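Long-range contact in mevalonate kinase, putative (Leishmania major, PDB 2HFS), which probably catalyses the ATP-dependent phosphorylation of (R)-mevalonate to (R)-5-phosphomevalonate, an early step of isoprenoid and sterol biosynthesis: residues 182-196 with 315-329. Numbering follows the deposited sequence.
Sequences IAFQQRLYLVVVGTG and EAKFIWRYTVQPSAA
Leu-188, Leu-190, Val-192 and Gly-194 pair with Val-324, Tyr-322, Trp-320 and Phe-318 through eight backbone hydrogen bonds, two per pair, which establishes antiparallel pairing of strands 188-194 and 318-324; the N-to-C directions of their axes differ by 148°. At one end Gly-194 is opposed by two residues, Lys-317 and Phe-318, which makes a classic beta bulge, and a water donates to Thr-195 O and Glu-315 O.

Apolar contacts follow the alternation of faces. Leu-188 CD2 lies beside Val-324 CB (3.7 Å), and Leu-190 CD1 meets Val-324 CG2 (3.7 Å). Val-192 straddles two aromatic neighbours: CG1, anti to the backbone N (chi1 -179°), approaches Trp-320 CE3 at 4.1 Å, whereas CG2 reaches Tyr-322 CD1 at 3.8 Å. The other face, covered by helix 299-312, pairs Val-191 CG1 with Ile-319 CG2 (3.6 Å) and, tightly, Val-193 CG1 with Ala-316 CB (3.4 Å).

Past the 188/324 end, polar bonds join Pro-326's packing on the backbone of Gln-186 and Arg-187. Phe-184 N donates almost straight to Ser-327 OG (2.8 Å, 171°), and Ser-327 N returns a bond to Phe-184 O. Gln-185 NE2 donates to Ala-329 O (3.0 Å), in the plane of that carbonyl and on a lone pair.

Strand 318-324 is an edge strand of the four-stranded antiparallel sheet in this GHMP kinase's C-terminal half; backbone bonds set its register on 188-194, and apolar packing on both faces seals it.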
loop_
_atom_site.group_PDB
_atom_site.type_symbol
_atom_site.label_atom_id
_atom_site.label_comp_id
_atom_site.label_asym_id
_atom_site.label_seq_id
_atom_site.Cartn_x
_atom_site.Cartn_y
_atom_site.Cartn_z
ATOM N N ILE A 182 1.753 -14.628 -4.815
ATOM C CA ILE A 182 2.915 -14.966 -5.600
ATOM C C ILE A 182 3.933 -15.597 -4.668
ATOM O O ILE A 182 4.424 -14.955 -3.733
ATOM C CB ILE A 182 3.509 -13.699 -6.291
ATOM C CG1 ILE A 182 2.532 -13.126 -7.310
ATOM C CG2 ILE A 182 4.858 -14.017 -6.938
ATOM C CD1 ILE A 182 2.904 -11.736 -7.830
ATOM N N ALA A 183 4.239 -16.868 -4.920
ATOM C CA ALA A 183 5.289 -17.566 -4.174
ATOM C C ALA A 183 6.679 -16.988 -4.467
ATOM O O ALA A 183 7.033 -16.753 -5.627
ATOM C CB ALA A 183 5.242 -19.078 -4.471
ATOM N N PHE A 184 7.452 -16.736 -3.409
ATOM C CA PHE A 184 8.797 -16.155 -3.522
ATOM C C PHE A 184 9.661 -16.565 -2.330
ATOM O O PHE A 184 9.188 -16.550 -1.188
ATOM C CB PHE A 184 8.734 -14.623 -3.656
ATOM C CG PHE A 184 10.024 -14.006 -4.119
ATOM C CD1 PHE A 184 10.730 -13.140 -3.300
ATOM C CD2 PHE A 184 10.553 -14.315 -5.373
ATOM C CE1 PHE A 184 11.940 -12.581 -3.727
ATOM C CE2 PHE A 184 11.770 -13.762 -5.799
ATOM C CZ PHE A 184 12.454 -12.894 -4.976
ATOM N N GLN A 185 10.919 -16.925 -2.588
ATOM C CA GLN A 185 11.773 -17.557 -1.560
ATOM C C GLN A 185 12.911 -16.680 -1.024
ATOM O O GLN A 185 13.812 -17.174 -0.331
ATOM C CB GLN A 185 12.355 -18.878 -2.081
ATOM C CG GLN A 185 11.336 -19.979 -2.332
ATOM C CD GLN A 185 11.903 -21.090 -3.183
ATOM O OE1 GLN A 185 12.115 -20.914 -4.385
ATOM N NE2 GLN A 185 12.159 -22.236 -2.566
ATOM N N GLN A 186 12.864 -15.391 -1.349
ATOM C CA GLN A 186 13.896 -14.428 -0.969
ATOM C C GLN A 186 13.303 -13.178 -0.305
ATOM O O GLN A 186 12.236 -12.727 -0.691
ATOM C CB GLN A 186 14.672 -13.998 -2.215
ATOM C CG GLN A 186 15.948 -14.768 -2.474
ATOM C CD GLN A 186 16.690 -14.208 -3.656
ATOM O OE1 GLN A 186 17.711 -13.527 -3.503
ATOM N NE2 GLN A 186 16.165 -14.457 -4.841
ATOM N N ARG A 187 14.005 -12.620 0.681
ATOM C CA ARG A 187 13.625 -11.318 1.262
ATOM C C ARG A 187 13.861 -10.194 0.235
ATOM O O ARG A 187 14.863 -10.213 -0.482
ATOM C CB ARG A 187 14.463 -11.052 2.508
ATOM C CG ARG A 187 13.833 -10.181 3.569
ATOM C CD ARG A 187 14.748 -9.936 4.772
ATOM N NE ARG A 187 14.976 -11.141 5.583
ATOM C CZ ARG A 187 15.848 -11.238 6.590
ATOM N NH1 ARG A 187 16.615 -10.208 6.933
ATOM N NH2 ARG A 187 15.960 -12.381 7.257
ATOM N N LEU A 188 12.947 -9.233 0.177
ATOM C CA LEU A 188 13.122 -8.001 -0.579
ATOM C C LEU A 188 13.477 -6.890 0.418
ATOM O O LEU A 188 12.702 -6.581 1.298
ATOM C CB LEU A 188 11.809 -7.623 -1.286
ATOM C CG LEU A 188 11.398 -8.077 -2.683
ATOM C CD1 LEU A 188 11.962 -9.375 -3.119
ATOM C CD2 LEU A 188 9.925 -7.969 -2.982
ATOM N N TYR A 189 14.653 -6.310 0.239
ATOM C CA TYR A 189 15.115 -5.186 1.013
ATOM C C TYR A 189 14.756 -3.890 0.258
ATOM O O TYR A 189 15.367 -3.575 -0.771
ATOM C CB TYR A 189 16.626 -5.305 1.253
ATOM C CG TYR A 189 17.044 -6.473 2.135
ATOM C CD1 TYR A 189 17.557 -7.646 1.578
ATOM C CD2 TYR A 189 16.947 -6.397 3.524
ATOM C CE1 TYR A 189 17.944 -8.724 2.383
ATOM C CE2 TYR A 189 17.335 -7.467 4.338
ATOM C CZ TYR A 189 17.828 -8.624 3.755
ATOM O OH TYR A 189 18.209 -9.685 4.555
ATOM N N LEU A 190 13.741 -3.169 0.754
ATOM C CA LEU A 190 13.209 -1.983 0.089
ATOM C C LEU A 190 13.596 -0.675 0.761
ATOM O O LEU A 190 13.632 -0.581 2.003
ATOM C CB LEU A 190 11.669 -2.070 -0.003
ATOM C CG LEU A 190 11.052 -3.270 -0.732
ATOM C CD1 LEU A 190 9.521 -3.196 -0.756
ATOM C CD2 LEU A 190 11.588 -3.355 -2.145
ATOM N N VAL A 191 13.863 0.350 -0.052
ATOM C CA VAL A 191 13.917 1.719 0.470
ATOM C C VAL A 191 12.722 2.418 -0.184
ATOM O O VAL A 191 12.609 2.436 -1.401
ATOM C CB VAL A 191 15.224 2.480 0.113
ATOM C CG1 VAL A 191 15.184 3.868 0.702
ATOM C CG2 VAL A 191 16.453 1.751 0.644
ATOM N N VAL A 192 11.802 2.925 0.625
ATOM C CA VAL A 192 10.668 3.645 0.075
ATOM C C VAL A 192 10.821 5.104 0.464
ATOM O O VAL A 192 11.199 5.412 1.598
ATOM C CB VAL A 192 9.317 3.083 0.553
ATOM C CG1 VAL A 192 8.144 3.865 -0.089
ATOM C CG2 VAL A 192 9.214 1.578 0.257
ATOM N N VAL A 193 10.544 6.002 -0.478
ATOM C CA VAL A 193 10.844 7.436 -0.274
ATOM C C VAL A 193 9.593 8.280 -0.504
ATOM O O VAL A 193 8.935 8.145 -1.537
ATOM C CB VAL A 193 11.973 7.895 -1.237
ATOM C CG1 VAL A 193 12.270 9.367 -1.080
ATOM C CG2 VAL A 193 13.239 7.076 -1.042
ATOM N N GLY A 194 9.265 9.155 0.442
ATOM C CA GLY A 194 8.135 10.039 0.269
ATOM C C GLY A 194 8.555 11.408 -0.245
ATOM O O GLY A 194 9.532 11.990 0.270
ATOM N N THR A 195 7.814 11.940 -1.227
ATOM C CA THR A 195 8.143 13.237 -1.835
ATOM C C THR A 195 7.534 14.393 -1.039
ATOM O O THR A 195 7.978 15.535 -1.167
ATOM C CB THR A 195 7.634 13.336 -3.298
ATOM O OG1 THR A 195 6.219 13.121 -3.311
ATOM C CG2 THR A 195 8.185 12.204 -4.195
ATOM N N GLY A 196 6.495 14.091 -0.254
ATOM C CA GLY A 196 5.737 15.113 0.486
ATOM C C GLY A 196 4.651 15.767 -0.361
ATOM O O GLY A 196 3.954 16.682 0.085
ATOM N N GLU A 315 15.128 16.034 -2.383
ATOM C CA GLU A 315 13.766 15.700 -2.791
ATOM C C GLU A 315 13.281 14.454 -2.043
ATOM O O GLU A 315 12.090 14.179 -2.017
ATOM C CB GLU A 315 13.682 15.505 -4.325
ATOM C CG GLU A 315 13.840 16.785 -5.151
ATOM C CD GLU A 315 15.301 17.235 -5.311
ATOM O OE1 GLU A 315 16.206 16.445 -5.001
ATOM O OE2 GLU A 315 15.539 18.376 -5.757
ATOM N N ALA A 316 14.210 13.714 -1.421
ATOM C CA ALA A 316 13.829 12.567 -0.595
ATOM C C ALA A 316 13.429 12.985 0.831
ATOM O O ALA A 316 14.190 12.808 1.797
ATOM C CB ALA A 316 14.910 11.495 -0.605
ATOM N N LYS A 317 12.207 13.513 0.936
ATOM C CA LYS A 317 11.671 14.127 2.164
ATOM C C LYS A 317 11.580 13.140 3.354
ATOM O O LYS A 317 11.862 13.492 4.499
ATOM C CB LYS A 317 10.302 14.761 1.862
ATOM C CG LYS A 317 10.018 16.046 2.661
ATOM C CD LYS A 317 8.701 16.723 2.252
ATOM C CE LYS A 317 8.623 18.188 2.748
ATOM N NZ LYS A 317 9.247 19.194 1.810
ATOM N N PHE A 318 11.210 11.906 3.056
ATOM C CA PHE A 318 11.004 10.881 4.052
ATOM C C PHE A 318 11.612 9.627 3.486
ATOM O O PHE A 318 11.373 9.298 2.325
ATOM C CB PHE A 318 9.507 10.676 4.300
ATOM C CG PHE A 318 8.780 11.939 4.702
ATOM C CD1 PHE A 318 7.925 12.575 3.813
ATOM C CD2 PHE A 318 8.981 12.507 5.965
ATOM C CE1 PHE A 318 7.258 13.739 4.169
ATOM C CE2 PHE A 318 8.314 13.676 6.331
ATOM C CZ PHE A 318 7.460 14.287 5.431
ATOM N N ILE A 319 12.434 8.955 4.286
ATOM C CA ILE A 319 13.092 7.730 3.840
ATOM C C ILE A 319 12.812 6.620 4.827
ATOM O O ILE A 319 13.024 6.772 6.034
ATOM C CB ILE A 319 14.627 7.923 3.645
ATOM C CG1 ILE A 319 14.915 9.139 2.756
ATOM C CG2 ILE A 319 15.243 6.637 3.059
ATOM C CD1 ILE A 319 16.374 9.712 2.870
ATOM N N TRP A 320 12.343 5.497 4.306
ATOM C CA TRP A 320 11.951 4.370 5.124
ATOM C C TRP A 320 12.640 3.107 4.623
ATOM O O TRP A 320 12.872 2.944 3.415
ATOM C CB TRP A 320 10.426 4.200 5.094
ATOM C CG TRP A 320 9.685 5.455 5.488
ATOM C CD1 TRP A 320 9.773 6.133 6.687
ATOM C CD2 TRP A 320 8.751 6.193 4.678
ATOM N NE1 TRP A 320 8.947 7.237 6.667
ATOM C CE2 TRP A 320 8.313 7.306 5.447
ATOM C CE3 TRP A 320 8.256 6.040 3.374
ATOM C CZ2 TRP A 320 7.385 8.231 4.966
ATOM C CZ3 TRP A 320 7.332 6.965 2.889
ATOM C CH2 TRP A 320 6.908 8.049 3.678
ATOM N N ARG A 321 13.007 2.239 5.554
ATOM C CA ARG A 321 13.499 0.908 5.220
ATOM C C ARG A 321 12.342 -0.030 5.459
ATOM O O ARG A 321 11.916 -0.220 6.595
ATOM C CB ARG A 321 14.670 0.493 6.105
ATOM C CG ARG A 321 15.840 1.447 6.061
ATOM C CD ARG A 321 16.917 1.129 7.080
ATOM N NE ARG A 321 17.826 2.256 7.277
ATOM C CZ ARG A 321 19.097 2.250 6.911
ATOM N NH1 ARG A 321 19.607 1.172 6.326
ATOM N NH2 ARG A 321 19.867 3.314 7.126
ATOM N N TYR A 322 11.818 -0.599 4.390
ATOM C CA TYR A 322 10.716 -1.532 4.505
ATOM C C TYR A 322 11.165 -2.864 3.910
ATOM O O TYR A 322 12.140 -2.914 3.159
ATOM C CB TYR A 322 9.477 -0.984 3.786
ATOM C CG TYR A 322 8.763 0.174 4.510
ATOM C CD1 TYR A 322 8.025 1.124 3.799
ATOM C CD2 TYR A 322 8.823 0.297 5.899
ATOM C CE1 TYR A 322 7.350 2.186 4.464
ATOM C CE2 TYR A 322 8.172 1.345 6.571
ATOM C CZ TYR A 322 7.422 2.276 5.846
ATOM O OH TYR A 322 6.755 3.299 6.496
ATOM N N THR A 323 10.483 -3.949 4.259
ATOM C CA THR A 323 10.831 -5.267 3.691
ATOM C C THR A 323 9.605 -6.062 3.269
ATOM O O THR A 323 8.502 -5.902 3.805
ATOM C CB THR A 323 11.659 -6.145 4.667
ATOM O OG1 THR A 323 10.868 -6.453 5.818
ATOM C CG2 THR A 323 12.887 -5.419 5.231
ATOM N N VAL A 324 9.816 -6.932 2.290
ATOM C CA VAL A 324 8.839 -7.925 1.932
ATOM C C VAL A 324 9.352 -9.297 2.344
ATOM O O VAL A 324 10.486 -9.685 2.044
ATOM C CB VAL A 324 8.503 -7.912 0.442
ATOM C CG1 VAL A 324 7.407 -8.930 0.148
ATOM C CG2 VAL A 324 8.089 -6.513 0.006
ATOM N N GLN A 325 8.485 -10.020 3.039
ATOM C CA GLN A 325 8.832 -11.313 3.584
ATOM C C GLN A 325 8.639 -12.400 2.531
ATOM O O GLN A 325 7.683 -12.335 1.750
ATOM C CB GLN A 325 7.936 -11.578 4.782
ATOM C CG GLN A 325 8.506 -12.581 5.744
ATOM C CD GLN A 325 7.510 -12.949 6.812
ATOM O OE1 GLN A 325 7.645 -13.994 7.455
ATOM N NE2 GLN A 325 6.489 -12.094 6.999
ATOM N N PRO A 326 9.538 -13.386 2.498
ATOM C CA PRO A 326 9.375 -14.545 1.621
ATOM C C PRO A 326 8.169 -15.366 2.034
ATOM O O PRO A 326 7.898 -15.506 3.225
ATOM C CB PRO A 326 10.644 -15.364 1.863
ATOM C CG PRO A 326 11.609 -14.407 2.485
ATOM C CD PRO A 326 10.783 -13.470 3.285
ATOM N N SER A 327 7.463 -15.898 1.044
ATOM C CA SER A 327 6.273 -16.706 1.270
ATOM C C SER A 327 6.609 -18.102 1.805
ATOM O O SER A 327 5.823 -18.692 2.540
ATOM C CB SER A 327 5.496 -16.836 -0.035
ATOM O OG SER A 327 6.280 -17.510 -1.012
ATOM N N ALA A 328 7.775 -18.617 1.419
ATOM C CA ALA A 328 8.177 -19.989 1.715
ATOM C C ALA A 328 9.668 -20.091 2.018
ATOM O O ALA A 328 10.421 -19.131 1.828
ATOM C CB ALA A 328 7.815 -20.904 0.548
ATOM N N ALA A 329 10.085 -21.264 2.488
ATOM C CA ALA A 329 11.499 -21.565 2.686
ATOM C C ALA A 329 12.157 -21.858 1.340
ATOM O O ALA A 329 11.485 -22.230 0.365
ATOM C CB ALA A 329 11.667 -22.747 3.625
HETATM O O HOH W 1 10.312 16.090 -2.594
#